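Local coordinates for protein probable 2-phosphosulfolactate phosphatase (Clostridium acetobutylicum, PDB 1VR0) that probably hydrolyses (2R)-O-phospho-3-sulfolactate to (2R)-3-sulfolactate and phosphate, with magnesium as cofactor, at residues 120-123 and 124-127; 205-208 and 209-212. All coordinates share one frame; numbering follows the deposited sequence.

Contact 1 of 2, residues 120-123 and 124-127; sequences AIKG and SETA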
# COMPACT_ATOMS: atom_id res chain seq x y z
N ALA A 120 14.69 -1.52 5.94
CA ALA A 120 13.70 -0.52 6.34
C ALA A 120 14.29 0.49 7.37
O ALA A 120 13.98 1.70 7.34
CB ALA A 120 12.48 -1.20 6.93
N ILE A 121 15.14 -0.01 8.27
CA ILE A 121 15.74 0.84 9.31
C ILE A 121 16.67 1.86 8.65
O ILE A 121 16.48 3.06 8.77
CB ILE A 121 16.46 -0.00 10.42
CG1 ILE A 121 15.44 -0.82 11.20
CG2 ILE A 121 17.17 0.91 11.39
CD1 ILE A 121 16.03 -1.98 12.03
N LYS A 122 17.62 1.38 7.88
CA LYS A 122 18.49 2.25 7.10
C LYS A 122 17.72 3.20 6.20
O LYS A 122 18.13 4.34 6.04
CB LYS A 122 19.47 1.41 6.27
CG LYS A 122 20.45 0.54 7.11
CD LYS A 122 21.28 1.39 8.09
CE LYS A 122 22.78 1.11 8.01
NZ LYS A 122 23.52 2.34 8.44
N GLY A 123 16.63 2.73 5.59
CA GLY A 123 15.83 3.57 4.69
C GLY A 123 15.09 4.73 5.33
O GLY A 123 14.64 5.63 4.64
N SER A 124 14.99 4.71 6.66
CA SER A 124 14.32 5.75 7.43
C SER A 124 15.26 6.80 8.05
O SER A 124 14.80 7.67 8.81
CB SER A 124 13.49 5.08 8.51
OG SER A 124 12.76 3.99 7.94
N GLU A 125 16.55 6.77 7.69
CA GLU A 125 17.57 7.67 8.28
C GLU A 125 17.18 9.14 8.42
O GLU A 125 17.63 9.81 9.35
CB GLU A 125 18.87 7.63 7.48
CG GLU A 125 19.52 6.27 7.50
CD GLU A 125 20.98 6.35 7.80
OE1 GLU A 125 21.66 7.05 6.99
OE2 GLU A 125 21.43 5.71 8.81
N THR A 126 16.40 9.67 7.50
CA THR A 126 16.15 11.11 7.53
C THR A 126 15.08 11.52 8.54
O THR A 126 14.78 12.72 8.64
CB THR A 126 15.76 11.63 6.14
OG1 THR A 126 14.70 10.81 5.59
CG2 THR A 126 16.99 11.60 5.22
N ALA A 127 14.47 10.55 9.24
CA ALA A 127 13.42 10.86 10.19
C ALA A 127 14.02 11.57 11.38
O ALA A 127 15.20 11.40 11.66
CB ALA A 127 12.72 9.59 10.63
O HOH W 1 15.42 8.22 5.04

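Contact 2 of 2, residues 205-208 and 209-212; sequences KGFV and KYAK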
# COMPACT_ATOMS: atom_id res chain seq x y z
N LYS A 205 -3.04 -12.99 15.53
CA LYS A 205 -2.69 -14.36 15.10
C LYS A 205 -3.50 -14.85 13.91
O LYS A 205 -2.95 -15.31 12.91
CB LYS A 205 -2.97 -15.35 16.23
CG LYS A 205 -1.80 -15.87 17.05
CD LYS A 205 -2.40 -16.79 18.15
CE LYS A 205 -1.35 -17.61 18.87
NZ LYS A 205 -2.04 -18.57 19.82
N GLY A 206 -4.82 -14.77 14.03
CA GLY A 206 -5.71 -15.36 13.04
C GLY A 206 -5.49 -14.80 11.65
O GLY A 206 -5.42 -15.53 10.68
N PHE A 207 -5.37 -13.49 11.55
CA PHE A 207 -5.36 -12.84 10.27
C PHE A 207 -3.99 -12.91 9.61
O PHE A 207 -3.87 -12.91 8.40
CB PHE A 207 -5.84 -11.40 10.46
CG PHE A 207 -6.14 -10.72 9.20
CD1 PHE A 207 -7.39 -10.81 8.65
CD2 PHE A 207 -5.14 -10.02 8.52
CE1 PHE A 207 -7.66 -10.19 7.42
CE2 PHE A 207 -5.41 -9.40 7.29
CZ PHE A 207 -6.66 -9.47 6.76
N VAL A 208 -2.95 -12.98 10.41
CA VAL A 208 -1.61 -13.11 9.87
C VAL A 208 -1.48 -14.40 9.04
O VAL A 208 -0.71 -14.46 8.08
CB VAL A 208 -0.55 -13.09 10.98
CG1 VAL A 208 0.85 -13.39 10.41
CG2 VAL A 208 -0.56 -11.75 11.70
N LYS A 209 -2.23 -15.43 9.42
CA LYS A 209 -2.18 -16.69 8.66
C LYS A 209 -2.54 -16.54 7.17
O LYS A 209 -2.24 -17.43 6.39
CB LYS A 209 -3.03 -17.76 9.34
CG LYS A 209 -2.45 -18.10 10.67
CD LYS A 209 -3.25 -19.14 11.37
CE LYS A 209 -2.80 -19.32 12.79
NZ LYS A 209 -3.72 -20.20 13.48
N TYR A 210 -3.14 -15.42 6.77
CA TYR A 210 -3.38 -15.10 5.35
C TYR A 210 -2.16 -14.49 4.65
O TYR A 210 -2.15 -14.41 3.44
CB TYR A 210 -4.58 -14.15 5.20
CG TYR A 210 -5.85 -14.72 5.77
CD1 TYR A 210 -6.33 -15.95 5.33
CD2 TYR A 210 -6.59 -14.05 6.76
CE1 TYR A 210 -7.48 -16.52 5.86
CE2 TYR A 210 -7.77 -14.64 7.32
CZ TYR A 210 -8.19 -15.87 6.86
OH TYR A 210 -9.32 -16.48 7.34
N ALA A 211 -1.15 -14.06 5.40
CA ALA A 211 0.05 -13.49 4.79
C ALA A 211 0.84 -14.54 4.02
O ALA A 211 1.01 -15.64 4.51
CB ALA A 211 0.94 -12.86 5.84
N LYS A 212 1.34 -14.19 2.85
CA LYS A 212 2.18 -15.08 2.04
C LYS A 212 3.38 -15.54 2.87
O LYS A 212 3.73 -16.69 2.87
CB LYS A 212 2.61 -14.36 0.75
CG LYS A 212 3.22 -15.22 -0.32

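Contact 1 of 2, residues 120-123 and 124-127
Ser-124 N hydrogen-bonds to Ile-121 O at 3.1 Å, where the last turn of helix 117-123 passes into a type I beta turn from Ser-124 to Ala-127. The turn is closed by Ala-127 N on Ser-124 O. The Ser-124 hydroxyl also reaches back. With OG turned beside its own backbone N (chi1 -46°), it donates to Ala-120 O at 2.7 Å, nearly end-on to the carbonyl. Backbone N and side chain thus serve successive carbonyls at the C-terminal end of the helix. A water bridges the next step: it donates to Gly-123 O and accepts from Thr-126 N at 3.0 Å. Lys-122 and Glu-125 lie side by side and point the same way. Lys-122 NZ and Glu-125 OE2 form a long salt bridge of 4.0 Å. Both of these atoms also hydrogen-bond to Tyr-241 OH, so the phenol links the pair to strand 240-242. On the buried side, Ala-120, Ile-121 and Ser-124 pack on Val-36 of strand 33-37. Ile-121 and Ser-124 also touch strand 129-133, so this helix-to-strand connection lies against two neighbouring parallel strands of the mixed sheet.

Contact 2 of 2, residues 205-208 and 209-212
Phe-207 and Tyr-210 form a T-shaped (edge-to-face) pair across three residues of chain. The tyrosine ring presents its edge to one face of the phenylalanine. The planes stand at 79° and the centroids are 5.5 Å apart. Between the rings the nearest atoms are Tyr-210 CD2 and Phe-207 CD1, 3.8 Å apart; CD2 lies over the phenylalanine face, offset toward its rim. Phe-207 holds CG anti to its backbone N (chi1 -168°), whereas Tyr-210 turns CG beside its own N (chi1 -59°). These different first torsions bring the two rings together at about a right angle. The backbone joins the same two residues: Tyr-210 N donates to Phe-207 O at 3.1 Å. A type I beta turn runs from Val-208 to Ala-211 and is closed by Ala-211 N on Val-208 O at 2.7 Å. It links the short helix 205-208 to helix 212-219, which carries the sulfolactate-pocket residues His-213 and Arg-216. Lys-209 is extended beyond CG, and its aliphatic chain runs past Lys-205 O, with CG 3.6 Å from that oxygen. Val-208 packs on Ile-169 of helix 165-181, Phe-226 of helix 223-229 and the pocket residue Leu-40. Phe-207 packs on Ile-165 and Ile-169, and its ring makes a second edge-to-face pair with Tyr-196 of the second subunit.

How the contacts relate
Contacts 1 and 2 lie on opposite sides of the chain's centre, with their own centres about 27 Å apart, and share no helix or strand. Both are places where a helix runs into a type I beta turn, and both are partly buried. Contact 1 is nearer the middle of the chain and leads into a strand of the mixed sheet. Its chemistry is largely polar: a hydroxyl, a bridging water and a charged pair. Contact 2 lies farther out, between two helices, and is carried by aromatic packing. The assembly separates them too. Residues 205-212 meet the second subunit, whereas residues 120-127 touch no other chain of the assembly.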